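Local coordinates for protein (sliding clamp) (Enterobacteria phage RB69, PDB 1B77) that probably forms a three-subunit ring around DNA and, by binding a peptide of the phage DNA polymerase, holds that enzyme on its template as a processivity factor, at residues L3-I8 against V67-E72; I8-N13 against S211-Y216; N58-I63 against G79-A84. All coordinates share one frame; numbering follows the deposited sequence.

Overall arrangement
Contact 1 lies at the surface, while contacts 2 and 3 are buried, contact 2 about 8 Å from the centre of the chain and contact 3 about 23 Å (centre to centre). Contacts 1 and 2 share Ile8 and use successive parts of helix 5-15: Leu3, just ahead of it, meets a turn through two waters, Lys5 reaches the same way, and its middle packs on the end of a loop leading into the six-stranded sheet. Contact 3 sets helix 57-64 on the three-stranded sheet with purely apolar groups. Leu61 of that helix packs against Leu11 and Lys12, joining contacts 2 and 3, and Glu72 of contact 1 pairs with Ala84 of contact 3 through backbone atoms.

Contact 1. Residues L3-I8 against V67-E72; sequences LSKDTI and VSDDAE
Leu3 and Asp69 face each other through their backbone carbonyls just ahead of helix 5-15, where the chain passes a type I beta turn running from Ser68 to Ala71. Ser4 occupies the N-cap of the helix, its hydroxyl bonding to the carboxylate of Asp46, which also receives Thr7 OG1. The turn is closed by a bond from Ala71 N to Ser68 O of 2.8 Å.

No direct hydrogen bond spans the gap; two waters do the bridging. One accepts from Leu3 N at 2.8 Å and donates to Ala71 O at 2.8 Å. The other donates twice, to Leu3 O at 2.6 Å and to Asp69 O at 3.0 Å. Leu3 O and Asp69 O stand 4.1 Å apart, and this single water gives a hydrogen to each. Both polar atoms of the Leu3 backbone are thus tied to the turn although its side chain stays clear of it.

The side-chain part of the contact is loose and exposed, with at most a long-range attraction between Lys5 and Asp69. Lys5 bends at chi2 (-108°), which carries its end over toward the turn, the lysine chain passing aslant the aspartate. The ammonium does not form a salt bridge: Lys5 CE lies 4.0 Å from Asp69 OD1, whereas Lys5 NZ is 4.8 Å from that oxygen.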
ATOM      1  N   LEU A   3       2.946  28.234  -7.535  1.00 38.82           N
ATOM      2  CA  LEU A   3       1.813  27.514  -6.981  1.00 38.48           C
ATOM      3  C   LEU A   3       2.133  27.064  -5.563  1.00 38.24           C
ATOM      4  O   LEU A   3       3.063  26.293  -5.343  1.00 37.86           O
ATOM      5  CB  LEU A   3       1.473  26.298  -7.842  1.00 38.35           C
ATOM      6  CG  LEU A   3       0.942  26.619  -9.239  1.00 38.28           C
ATOM      7  CD1 LEU A   3       0.723  25.333 -10.013  1.00 38.03           C
ATOM      8  CD2 LEU A   3      -0.358  27.406  -9.119  1.00 38.24           C
ATOM      9  N   SER A   4       1.362  27.563  -4.603  1.00 38.19           N
ATOM     10  CA  SER A   4       1.549  27.201  -3.203  1.00 38.33           C
ATOM     11  C   SER A   4       0.907  25.838  -2.958  1.00 38.37           C
ATOM     12  O   SER A   4       0.132  25.351  -3.785  1.00 38.16           O
ATOM     13  CB  SER A   4       0.901  28.248  -2.295  1.00 38.24           C
ATOM     14  OG  SER A   4      -0.489  28.336  -2.543  1.00 38.07           O
ATOM     15  N   LYS A   5       1.230  25.230  -1.820  1.00 38.54           N
ATOM     16  CA  LYS A   5       0.692  23.920  -1.470  1.00 38.58           C
ATOM     17  C   LYS A   5      -0.826  23.912  -1.309  1.00 37.69           C
ATOM     18  O   LYS A   5      -1.477  22.902  -1.580  1.00 37.55           O
ATOM     19  CB  LYS A   5       1.365  23.398  -0.195  1.00 39.94           C
ATOM     20  CG  LYS A   5       2.799  22.906  -0.407  1.00 41.86           C
ATOM     21  CD  LYS A   5       2.885  21.383  -0.330  1.00 43.47           C
ATOM     22  CE  LYS A   5       4.286  20.886  -0.684  1.00 44.48           C
ATOM     23  NZ  LYS A   5       4.422  19.403  -0.509  1.00 45.47           N
ATOM     24  N   ASP A   6      -1.391  25.028  -0.858  1.00 36.76           N
ATOM     25  CA  ASP A   6      -2.841  25.123  -0.697  1.00 35.86           C
ATOM     26  C   ASP A   6      -3.504  25.069  -2.071  1.00 34.83           C
ATOM     27  O   ASP A   6      -4.485  24.349  -2.281  1.00 34.58           O
ATOM     28  CB  ASP A   6      -3.228  26.428  -0.009  1.00 36.62           C
ATOM     29  CG  ASP A   6      -2.879  26.435   1.456  1.00 37.56           C
ATOM     30  OD1 ASP A   6      -3.380  25.546   2.189  1.00 37.67           O
ATOM     31  OD2 ASP A   6      -2.109  27.331   1.868  1.00 38.40           O
ATOM     32  N   THR A   7      -2.967  25.856  -2.998  1.00 33.23           N
ATOM     33  CA  THR A   7      -3.482  25.885  -4.354  1.00 31.73           C
ATOM     34  C   THR A   7      -3.322  24.495  -4.962  1.00 30.60           C
ATOM     35  O   THR A   7      -4.257  23.956  -5.541  1.00 30.19           O
ATOM     36  CB  THR A   7      -2.718  26.908  -5.205  1.00 31.67           C
ATOM     37  OG1 THR A   7      -2.988  28.222  -4.700  1.00 31.51           O
ATOM     38  CG2 THR A   7      -3.150  26.821  -6.682  1.00 31.63           C
ATOM     39  N   ILE A   8      -2.131  23.922  -4.805  1.00 29.44           N
ATOM     40  CA  ILE A   8      -1.825  22.597  -5.323  1.00 28.25           C
ATOM     41  C   ILE A   8      -2.795  21.547  -4.802  1.00 27.47           C
ATOM     42  O   ILE A   8      -3.218  20.658  -5.544  1.00 26.92           O
ATOM     43  CB  ILE A   8      -0.378  22.174  -4.955  1.00 28.27           C
ATOM     44  CG1 ILE A   8       0.628  23.068  -5.700  1.00 28.63           C
ATOM     45  CG2 ILE A   8      -0.157  20.700  -5.300  1.00 27.98           C
ATOM     46  CD1 ILE A   8       2.097  22.806  -5.353  1.00 27.62           C
ATOM     47  N   VAL A  67      10.374  19.631  -6.779  1.00 32.45           N
ATOM     48  CA  VAL A  67      11.213  20.828  -6.897  1.00 33.43           C
ATOM     49  C   VAL A  67      10.980  21.805  -5.742  1.00 34.45           C
ATOM     50  O   VAL A  67      10.080  21.608  -4.926  1.00 34.47           O
ATOM     51  CB  VAL A  67      10.952  21.565  -8.230  1.00 33.37           C
ATOM     52  CG1 VAL A  67      11.346  20.678  -9.398  1.00 33.07           C
ATOM     53  CG2 VAL A  67       9.475  21.954  -8.337  1.00 33.06           C
ATOM     54  N   SER A  68      11.792  22.856  -5.675  1.00 35.57           N
ATOM     55  CA  SER A  68      11.658  23.856  -4.619  1.00 37.07           C
ATOM     56  C   SER A  68      10.244  24.423  -4.595  1.00 37.98           C
ATOM     57  O   SER A  68       9.673  24.740  -5.645  1.00 38.01           O
ATOM     58  CB  SER A  68      12.651  25.003  -4.837  1.00 37.04           C
ATOM     59  OG  SER A  68      13.977  24.519  -4.941  1.00 37.75           O
ATOM     60  N   ASP A  69       9.689  24.557  -3.393  1.00 38.96           N
ATOM     61  CA  ASP A  69       8.338  25.077  -3.221  1.00 40.24           C
ATOM     62  C   ASP A  69       8.122  26.434  -3.897  1.00 40.64           C
ATOM     63  O   ASP A  69       6.987  26.811  -4.184  1.00 40.91           O
ATOM     64  CB  ASP A  69       8.003  25.198  -1.730  1.00 41.16           C
ATOM     65  CG  ASP A  69       8.183  23.889  -0.980  1.00 42.33           C
ATOM     66  OD1 ASP A  69       7.646  22.855  -1.443  1.00 42.67           O
ATOM     67  OD2 ASP A  69       8.858  23.895   0.075  1.00 43.30           O
ATOM     68  N   ASP A  70       9.201  27.167  -4.152  1.00 40.90           N
ATOM     69  CA  ASP A  70       9.077  28.470  -4.787  1.00 41.27           C
ATOM     70  C   ASP A  70       9.511  28.431  -6.251  1.00 41.17           C
ATOM     71  O   ASP A  70       9.824  29.466  -6.847  1.00 41.19           O
ATOM     72  CB  ASP A  70       9.899  29.517  -4.023  1.00 42.24           C
ATOM     73  CG  ASP A  70      11.390  29.378  -4.251  1.00 43.14           C
ATOM     74  OD1 ASP A  70      11.928  28.272  -4.022  1.00 43.74           O
ATOM     75  OD2 ASP A  70      12.024  30.383  -4.660  1.00 43.89           O
ATOM     76  N   ALA A  71       9.525  27.234  -6.828  1.00 40.53           N
ATOM     77  CA  ALA A  71       9.912  27.083  -8.221  1.00 39.98           C
ATOM     78  C   ALA A  71       9.043  27.995  -9.084  1.00 39.50           C
ATOM     79  O   ALA A  71       7.820  28.009  -8.960  1.00 39.64           O
ATOM     80  CB  ALA A  71       9.756  25.629  -8.658  1.00 39.85           C
ATOM     81  N   GLU A  72       9.689  28.763  -9.951  1.00 38.88           N
ATOM     82  CA  GLU A  72       8.987  29.680 -10.831  1.00 38.45           C
ATOM     83  C   GLU A  72       8.559  28.921 -12.081  1.00 37.97           C
ATOM     84  O   GLU A  72       9.369  28.233 -12.704  1.00 37.76           O
ATOM     85  CB  GLU A  72       9.921  30.832 -11.211  1.00 38.95           C
ATOM     86  CG  GLU A  72       9.293  31.937 -12.043  1.00 40.03           C
ATOM     87  CD  GLU A  72       8.366  32.846 -11.241  1.00 40.41           C
ATOM     88  OE1 GLU A  72       8.790  33.351 -10.175  1.00 40.41           O
ATOM     89  OE2 GLU A  72       7.217  33.064 -11.689  1.00 40.48           O
TER
HETATM   90  O   HOH W   1       5.565  27.276  -7.552  1.00 34.56           O
HETATM   91  O   HOH W   2       4.472  25.250  -3.484  1.00 40.13           O

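Contact 2. Residues I8-N13 against S211-Y216; sequences IAILKN and SSQVSY
Asn13 and Tyr216 make the tight end of this contact, a hydrogen bond of 2.6 Å from Tyr216 OH to Asn13 OD1. The amide and ring planes are nearly perpendicular (85°), with OD1 at the ring edge. The hydroxyl does not follow the plane of the amide, however; it sits 52° above the carbonyl plane. Asn13 extends its amide toward the ring by placing CG anti to the backbone N (chi1 171°). Both groups have second partners in the neighbouring loop: Asn13 ND2 donates to Lys188 O, and Tyr216 OH also bonds Gln190 N, so the phenol oxygen takes part in two hydrogen bonds.

One turn earlier on the helix, Ile10 CG2 packs on Val214 CG2 at 3.7 Å, the two side chains running past each other in opposite directions. Val214 turns its other methyl, CG1, over a face of the Tyr216 ring, 3.6 Å above the plane and offset toward the ring's rim. Here helix 5-15 packs on the start of strand 215-219 and the loop before it, in the six-stranded antiparallel sheet where 215-219 lies between 38-44 and 204-210.

Away from this core the packing thins out. Gln213 is exposed and merely lies beside the end of Ile10. Next to it the loop holds its own shape: Ser211 OG accepts from Val214 N at 2.9 Å and from Gln213 N at 3.2 Å, an ST motif combined with an ST turn.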
ATOM      1  N   ILE A   8      -2.131  23.922  -4.805  1.00 29.44           N
ATOM      2  CA  ILE A   8      -1.825  22.597  -5.323  1.00 28.25           C
ATOM      3  C   ILE A   8      -2.795  21.547  -4.802  1.00 27.47           C
ATOM      4  O   ILE A   8      -3.218  20.658  -5.544  1.00 26.92           O
ATOM      5  CB  ILE A   8      -0.378  22.174  -4.955  1.00 28.27           C
ATOM      6  CG1 ILE A   8       0.628  23.068  -5.700  1.00 28.63           C
ATOM      7  CG2 ILE A   8      -0.157  20.700  -5.300  1.00 27.98           C
ATOM      8  CD1 ILE A   8       2.097  22.806  -5.353  1.00 27.62           C
ATOM      9  N   ALA A   9      -3.147  21.649  -3.525  1.00 26.58           N
ATOM     10  CA  ALA A   9      -4.073  20.692  -2.930  1.00 25.96           C
ATOM     11  C   ALA A   9      -5.459  20.810  -3.560  1.00 25.55           C
ATOM     12  O   ALA A   9      -6.134  19.805  -3.767  1.00 25.34           O
ATOM     13  CB  ALA A   9      -4.158  20.902  -1.412  1.00 26.11           C
ATOM     14  N   ILE A  10      -5.887  22.029  -3.873  1.00 24.83           N
ATOM     15  CA  ILE A  10      -7.198  22.183  -4.481  1.00 24.58           C
ATOM     16  C   ILE A  10      -7.156  21.706  -5.926  1.00 24.16           C
ATOM     17  O   ILE A  10      -8.125  21.118  -6.419  1.00 23.92           O
ATOM     18  CB  ILE A  10      -7.691  23.641  -4.419  1.00 24.93           C
ATOM     19  CG1 ILE A  10      -7.843  24.065  -2.952  1.00 25.57           C
ATOM     20  CG2 ILE A  10      -9.041  23.755  -5.125  1.00 24.74           C
ATOM     21  CD1 ILE A  10      -8.222  25.543  -2.730  1.00 25.97           C
ATOM     22  N   LEU A  11      -6.035  21.944  -6.601  1.00 23.10           N
ATOM     23  CA  LEU A  11      -5.892  21.500  -7.983  1.00 22.68           C
ATOM     24  C   LEU A  11      -5.918  19.977  -8.062  1.00 22.47           C
ATOM     25  O   LEU A  11      -6.349  19.401  -9.064  1.00 22.42           O
ATOM     26  CB  LEU A  11      -4.585  22.030  -8.585  1.00 22.48           C
ATOM     27  CG  LEU A  11      -4.669  23.477  -9.061  1.00 22.13           C
ATOM     28  CD1 LEU A  11      -3.292  23.992  -9.441  1.00 22.01           C
ATOM     29  CD2 LEU A  11      -5.646  23.546 -10.249  1.00 21.89           C
ATOM     30  N   LYS A  12      -5.451  19.330  -7.000  1.00 22.39           N
ATOM     31  CA  LYS A  12      -5.437  17.878  -6.951  1.00 22.76           C
ATOM     32  C   LYS A  12      -6.879  17.363  -6.831  1.00 22.42           C
ATOM     33  O   LYS A  12      -7.210  16.316  -7.386  1.00 21.92           O
ATOM     34  CB  LYS A  12      -4.583  17.387  -5.777  1.00 23.86           C
ATOM     35  CG  LYS A  12      -3.986  16.000  -6.003  1.00 25.63           C
ATOM     36  CD  LYS A  12      -3.081  15.544  -4.858  1.00 26.92           C
ATOM     37  CE  LYS A  12      -2.435  14.176  -5.174  1.00 28.03           C
ATOM     38  NZ  LYS A  12      -1.471  14.213  -6.341  1.00 29.03           N
ATOM     39  N   ASN A  13      -7.738  18.094  -6.122  1.00 21.73           N
ATOM     40  CA  ASN A  13      -9.139  17.681  -6.006  1.00 21.77           C
ATOM     41  C   ASN A  13      -9.799  17.843  -7.377  1.00 21.78           C
ATOM     42  O   ASN A  13     -10.600  17.009  -7.787  1.00 22.01           O
ATOM     43  CB  ASN A  13      -9.878  18.529  -4.961  1.00 21.54           C
ATOM     44  CG  ASN A  13     -11.392  18.287  -4.962  1.00 21.59           C
ATOM     45  OD1 ASN A  13     -12.165  19.141  -5.400  1.00 21.19           O
ATOM     46  ND2 ASN A  13     -11.815  17.125  -4.470  1.00 20.56           N
ATOM     47  N   SER A 211     -17.981  25.783   0.475  1.00 32.79           N
ATOM     48  CA  SER A 211     -17.155  25.869   1.668  1.00 32.76           C
ATOM     49  C   SER A 211     -16.383  27.166   1.525  1.00 32.47           C
ATOM     50  O   SER A 211     -16.540  27.884   0.539  1.00 32.30           O
ATOM     51  CB  SER A 211     -16.176  24.695   1.748  1.00 33.00           C
ATOM     52  OG  SER A 211     -15.222  24.748   0.697  1.00 33.67           O
ATOM     53  N   SER A 212     -15.545  27.464   2.505  1.00 32.41           N
ATOM     54  CA  SER A 212     -14.751  28.679   2.460  1.00 32.52           C
ATOM     55  C   SER A 212     -13.630  28.539   1.439  1.00 32.41           C
ATOM     56  O   SER A 212     -13.011  29.527   1.054  1.00 32.69           O
ATOM     57  CB  SER A 212     -14.157  28.960   3.835  1.00 32.72           C
ATOM     58  OG  SER A 212     -13.335  27.884   4.253  1.00 33.43           O
ATOM     59  N   GLN A 213     -13.377  27.310   0.998  1.00 32.02           N
ATOM     60  CA  GLN A 213     -12.309  27.041   0.037  1.00 31.89           C
ATOM     61  C   GLN A 213     -12.745  26.704  -1.382  1.00 31.21           C
ATOM     62  O   GLN A 213     -12.115  27.127  -2.346  1.00 31.15           O
ATOM     63  CB  GLN A 213     -11.425  25.900   0.546  1.00 32.97           C
ATOM     64  CG  GLN A 213     -10.206  26.337   1.336  1.00 34.32           C
ATOM     65  CD  GLN A 213      -9.311  25.165   1.704  1.00 35.28           C
ATOM     66  OE1 GLN A 213      -8.973  24.325   0.855  1.00 35.23           O
ATOM     67  NE2 GLN A 213      -8.917  25.101   2.973  1.00 35.64           N
ATOM     68  N   VAL A 214     -13.814  25.935  -1.521  1.00 30.56           N
ATOM     69  CA  VAL A 214     -14.262  25.535  -2.849  1.00 29.64           C
ATOM     70  C   VAL A 214     -15.784  25.474  -2.990  1.00 28.92           C
ATOM     71  O   VAL A 214     -16.497  25.248  -2.014  1.00 28.53           O
ATOM     72  CB  VAL A 214     -13.684  24.131  -3.215  1.00 29.57           C
ATOM     73  CG1 VAL A 214     -14.153  23.703  -4.605  1.00 29.66           C
ATOM     74  CG2 VAL A 214     -12.170  24.161  -3.170  1.00 30.04           C
ATOM     75  N   SER A 215     -16.268  25.680  -4.213  1.00 27.87           N
ATOM     76  CA  SER A 215     -17.694  25.604  -4.507  1.00 27.45           C
ATOM     77  C   SER A 215     -17.897  24.559  -5.589  1.00 26.38           C
ATOM     78  O   SER A 215     -17.209  24.583  -6.597  1.00 26.17           O
ATOM     79  CB  SER A 215     -18.232  26.947  -5.002  1.00 27.56           C
ATOM     80  OG  SER A 215     -18.530  27.813  -3.916  1.00 29.61           O
ATOM     81  N   TYR A 216     -18.829  23.637  -5.373  1.00 25.67           N
ATOM     82  CA  TYR A 216     -19.108  22.606  -6.366  1.00 25.31           C
ATOM     83  C   TYR A 216     -20.555  22.688  -6.811  1.00 25.58           C
ATOM     84  O   TYR A 216     -21.436  23.019  -6.015  1.00 25.91           O
ATOM     85  CB  TYR A 216     -18.897  21.195  -5.811  1.00 24.62           C
ATOM     86  CG  TYR A 216     -17.536  20.883  -5.243  1.00 23.85           C
ATOM     87  CD1 TYR A 216     -17.237  21.172  -3.919  1.00 23.76           C
ATOM     88  CD2 TYR A 216     -16.568  20.239  -6.012  1.00 23.87           C
ATOM     89  CE1 TYR A 216     -16.012  20.820  -3.360  1.00 23.49           C
ATOM     90  CE2 TYR A 216     -15.329  19.881  -5.459  1.00 23.79           C
ATOM     91  CZ  TYR A 216     -15.066  20.174  -4.132  1.00 23.57           C
ATOM     92  OH  TYR A 216     -13.876  19.797  -3.556  1.00 23.74           O
TER

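Contact 3. Residues N58-I63 against G79-A84; sequences NSFLSI and GNIKIA
Asn58 O is gripped twice from within helix 57-64: Ser62 N reaches it at 3.0 Å as the normal helical bond, and Ser62 OG adds a second at 3.1 Å from the opposite face of the carbonyl plane. The serine hydroxyl is thereby folded back on its own helix, on the side away from the sheet. What this helix presents to strand 81-84 is wholly apolar, a helix-on-sheet packing against the middle strand of the three-stranded antiparallel sheet 72-75, 81-84 and 88-92. The short segments run almost in the same direction, 20° apart, with their axes 11.8 Å from each other at closest approach, a separation bridged by side chains of both elements.

Phe60 meets Ile81 and Ile83, two residues apart and on the same side of the strand, and Ile63, three residues further along the helix, meets Ile83. Phe60 swings its ring toward the strand because CG lies anti to the backbone N (chi1 172°). The ring takes both isoleucine methyls obliquely, Phe60 CE1 lying 4.3 Å from Ile81 CD1. The same ring also makes an edge-to-face (T-shaped) stack with Trp92 of strand 88-92, and Leu54 closes in from strand 52-54. Ile63 also packs on Leu133 of a neighbouring subunit, which places this layer next to the junction between subunits. Ile83 touches both helix residues, its CD1 lying in the angle between them, 3.8 Å from Ile63 CG2 and 4.1 Å from Phe60 CE1.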
ATOM      1  N   ASN A  58      -2.836  15.875 -12.792  1.00 23.31           N
ATOM      2  CA  ASN A  58      -2.318  15.170 -11.631  1.00 24.42           C
ATOM      3  C   ASN A  58      -0.822  14.904 -11.672  1.00 24.19           C
ATOM      4  O   ASN A  58      -0.133  15.116 -10.671  1.00 24.04           O
ATOM      5  CB  ASN A  58      -3.040  13.850 -11.415  1.00 25.71           C
ATOM      6  CG  ASN A  58      -2.919  13.374  -9.989  1.00 27.47           C
ATOM      7  OD1 ASN A  58      -3.421  14.035  -9.067  1.00 28.09           O
ATOM      8  ND2 ASN A  58      -2.239  12.242  -9.785  1.00 27.58           N
ATOM      9  N   SER A  59      -0.322  14.437 -12.819  1.00 24.03           N
ATOM     10  CA  SER A  59       1.109  14.148 -12.959  1.00 23.96           C
ATOM     11  C   SER A  59       1.924  15.437 -12.912  1.00 23.71           C
ATOM     12  O   SER A  59       3.066  15.445 -12.456  1.00 23.97           O
ATOM     13  CB  SER A  59       1.389  13.397 -14.267  1.00 24.07           C
ATOM     14  OG  SER A  59       0.715  12.150 -14.289  1.00 24.09           O
ATOM     15  N   PHE A  60       1.337  16.522 -13.404  1.00 23.65           N
ATOM     16  CA  PHE A  60       1.990  17.827 -13.378  1.00 23.30           C
ATOM     17  C   PHE A  60       2.189  18.218 -11.912  1.00 23.50           C
ATOM     18  O   PHE A  60       3.300  18.541 -11.489  1.00 23.50           O
ATOM     19  CB  PHE A  60       1.107  18.867 -14.072  1.00 23.14           C
ATOM     20  CG  PHE A  60       1.600  20.284 -13.930  1.00 22.47           C
ATOM     21  CD1 PHE A  60       2.744  20.708 -14.592  1.00 22.59           C
ATOM     22  CD2 PHE A  60       0.907  21.196 -13.145  1.00 22.48           C
ATOM     23  CE1 PHE A  60       3.194  22.024 -14.477  1.00 22.54           C
ATOM     24  CE2 PHE A  60       1.347  22.512 -13.022  1.00 22.52           C
ATOM     25  CZ  PHE A  60       2.492  22.926 -13.692  1.00 22.55           C
ATOM     26  N   LEU A  61       1.104  18.185 -11.139  1.00 23.65           N
ATOM     27  CA  LEU A  61       1.166  18.524  -9.719  1.00 24.01           C
ATOM     28  C   LEU A  61       2.193  17.666  -8.976  1.00 24.21           C
ATOM     29  O   LEU A  61       2.966  18.184  -8.167  1.00 24.08           O
ATOM     30  CB  LEU A  61      -0.212  18.361  -9.074  1.00 24.01           C
ATOM     31  CG  LEU A  61      -1.291  19.273  -9.673  1.00 23.85           C
ATOM     32  CD1 LEU A  61      -2.658  18.913  -9.091  1.00 23.74           C
ATOM     33  CD2 LEU A  61      -0.934  20.733  -9.393  1.00 23.50           C
ATOM     34  N   SER A  62       2.206  16.363  -9.251  1.00 24.34           N
ATOM     35  CA  SER A  62       3.166  15.472  -8.601  1.00 25.03           C
ATOM     36  C   SER A  62       4.595  15.923  -8.904  1.00 25.47           C
ATOM     37  O   SER A  62       5.472  15.879  -8.043  1.00 25.33           O
ATOM     38  CB  SER A  62       2.974  14.034  -9.079  1.00 24.73           C
ATOM     39  OG  SER A  62       1.709  13.545  -8.675  1.00 25.68           O
ATOM     40  N   ILE A  63       4.824  16.363 -10.135  1.00 25.84           N
ATOM     41  CA  ILE A  63       6.145  16.834 -10.521  1.00 26.62           C
ATOM     42  C   ILE A  63       6.574  18.060  -9.700  1.00 26.63           C
ATOM     43  O   ILE A  63       7.761  18.243  -9.416  1.00 26.05           O
ATOM     44  CB  ILE A  63       6.174  17.148 -12.039  1.00 26.95           C
ATOM     45  CG1 ILE A  63       6.722  15.933 -12.791  1.00 27.59           C
ATOM     46  CG2 ILE A  63       6.993  18.397 -12.331  1.00 27.33           C
ATOM     47  CD1 ILE A  63       8.135  15.572 -12.411  1.00 28.33           C
ATOM     48  N   GLY A  79       6.519  26.985 -26.444  1.00 37.02           N
ATOM     49  CA  GLY A  79       5.089  26.940 -26.183  1.00 36.17           C
ATOM     50  C   GLY A  79       4.719  26.002 -25.042  1.00 35.73           C
ATOM     51  O   GLY A  79       3.557  25.928 -24.643  1.00 36.01           O
ATOM     52  N   ASN A  80       5.709  25.279 -24.521  1.00 35.03           N
ATOM     53  CA  ASN A  80       5.498  24.349 -23.414  1.00 34.35           C
ATOM     54  C   ASN A  80       5.763  25.040 -22.091  1.00 33.46           C
ATOM     55  O   ASN A  80       6.130  26.211 -22.062  1.00 33.71           O
ATOM     56  CB  ASN A  80       6.417  23.140 -23.554  1.00 34.83           C
ATOM     57  CG  ASN A  80       5.966  22.193 -24.645  1.00 35.15           C
ATOM     58  OD1 ASN A  80       6.752  21.383 -25.132  1.00 36.23           O
ATOM     59  ND2 ASN A  80       4.693  22.274 -25.020  1.00 35.03           N
ATOM     60  N   ILE A  81       5.592  24.309 -20.998  1.00 32.23           N
ATOM     61  CA  ILE A  81       5.791  24.873 -19.674  1.00 31.19           C
ATOM     62  C   ILE A  81       7.179  24.636 -19.119  1.00 30.93           C
ATOM     63  O   ILE A  81       7.723  23.534 -19.236  1.00 30.85           O
ATOM     64  CB  ILE A  81       4.811  24.270 -18.664  1.00 31.03           C
ATOM     65  CG1 ILE A  81       3.379  24.473 -19.139  1.00 30.61           C
ATOM     66  CG2 ILE A  81       5.042  24.884 -17.298  1.00 30.41           C
ATOM     67  CD1 ILE A  81       2.395  23.605 -18.401  1.00 30.37           C
ATOM     68  N   LYS A  82       7.736  25.670 -18.494  1.00 30.50           N
ATOM     69  CA  LYS A  82       9.047  25.582 -17.873  1.00 30.28           C
ATOM     70  C   LYS A  82       8.943  25.747 -16.360  1.00 29.75           C
ATOM     71  O   LYS A  82       8.287  26.659 -15.869  1.00 29.52           O
ATOM     72  CB  LYS A  82       9.996  26.652 -18.425  1.00 30.74           C
ATOM     73  CG  LYS A  82      11.328  26.681 -17.680  1.00 31.39           C
ATOM     74  CD  LYS A  82      12.262  27.779 -18.165  1.00 32.12           C
ATOM     75  CE  LYS A  82      13.515  27.846 -17.279  1.00 32.85           C
ATOM     76  NZ  LYS A  82      14.564  28.763 -17.830  1.00 33.05           N
ATOM     77  N   ILE A  83       9.600  24.855 -15.629  1.00 29.23           N
ATOM     78  CA  ILE A  83       9.604  24.902 -14.175  1.00 28.77           C
ATOM     79  C   ILE A  83      11.046  25.129 -13.737  1.00 29.23           C
ATOM     80  O   ILE A  83      11.881  24.216 -13.796  1.00 28.95           O
ATOM     81  CB  ILE A  83       9.084  23.586 -13.573  1.00 28.39           C
ATOM     82  CG1 ILE A  83       7.702  23.268 -14.154  1.00 28.08           C
ATOM     83  CG2 ILE A  83       9.012  23.700 -12.057  1.00 27.55           C
ATOM     84  CD1 ILE A  83       7.213  21.867 -13.851  1.00 28.08           C
ATOM     85  N   ALA A  84      11.333  26.354 -13.303  1.00 29.15           N
ATOM     86  CA  ALA A  84      12.678  26.735 -12.885  1.00 29.54           C
ATOM     87  C   ALA A  84      12.978  26.456 -11.419  1.00 29.75           C
ATOM     88  O   ALA A  84      12.378  27.056 -10.528  1.00 29.73           O
ATOM     89  CB  ALA A  84      12.913  28.215 -13.194  1.00 29.22           C
TER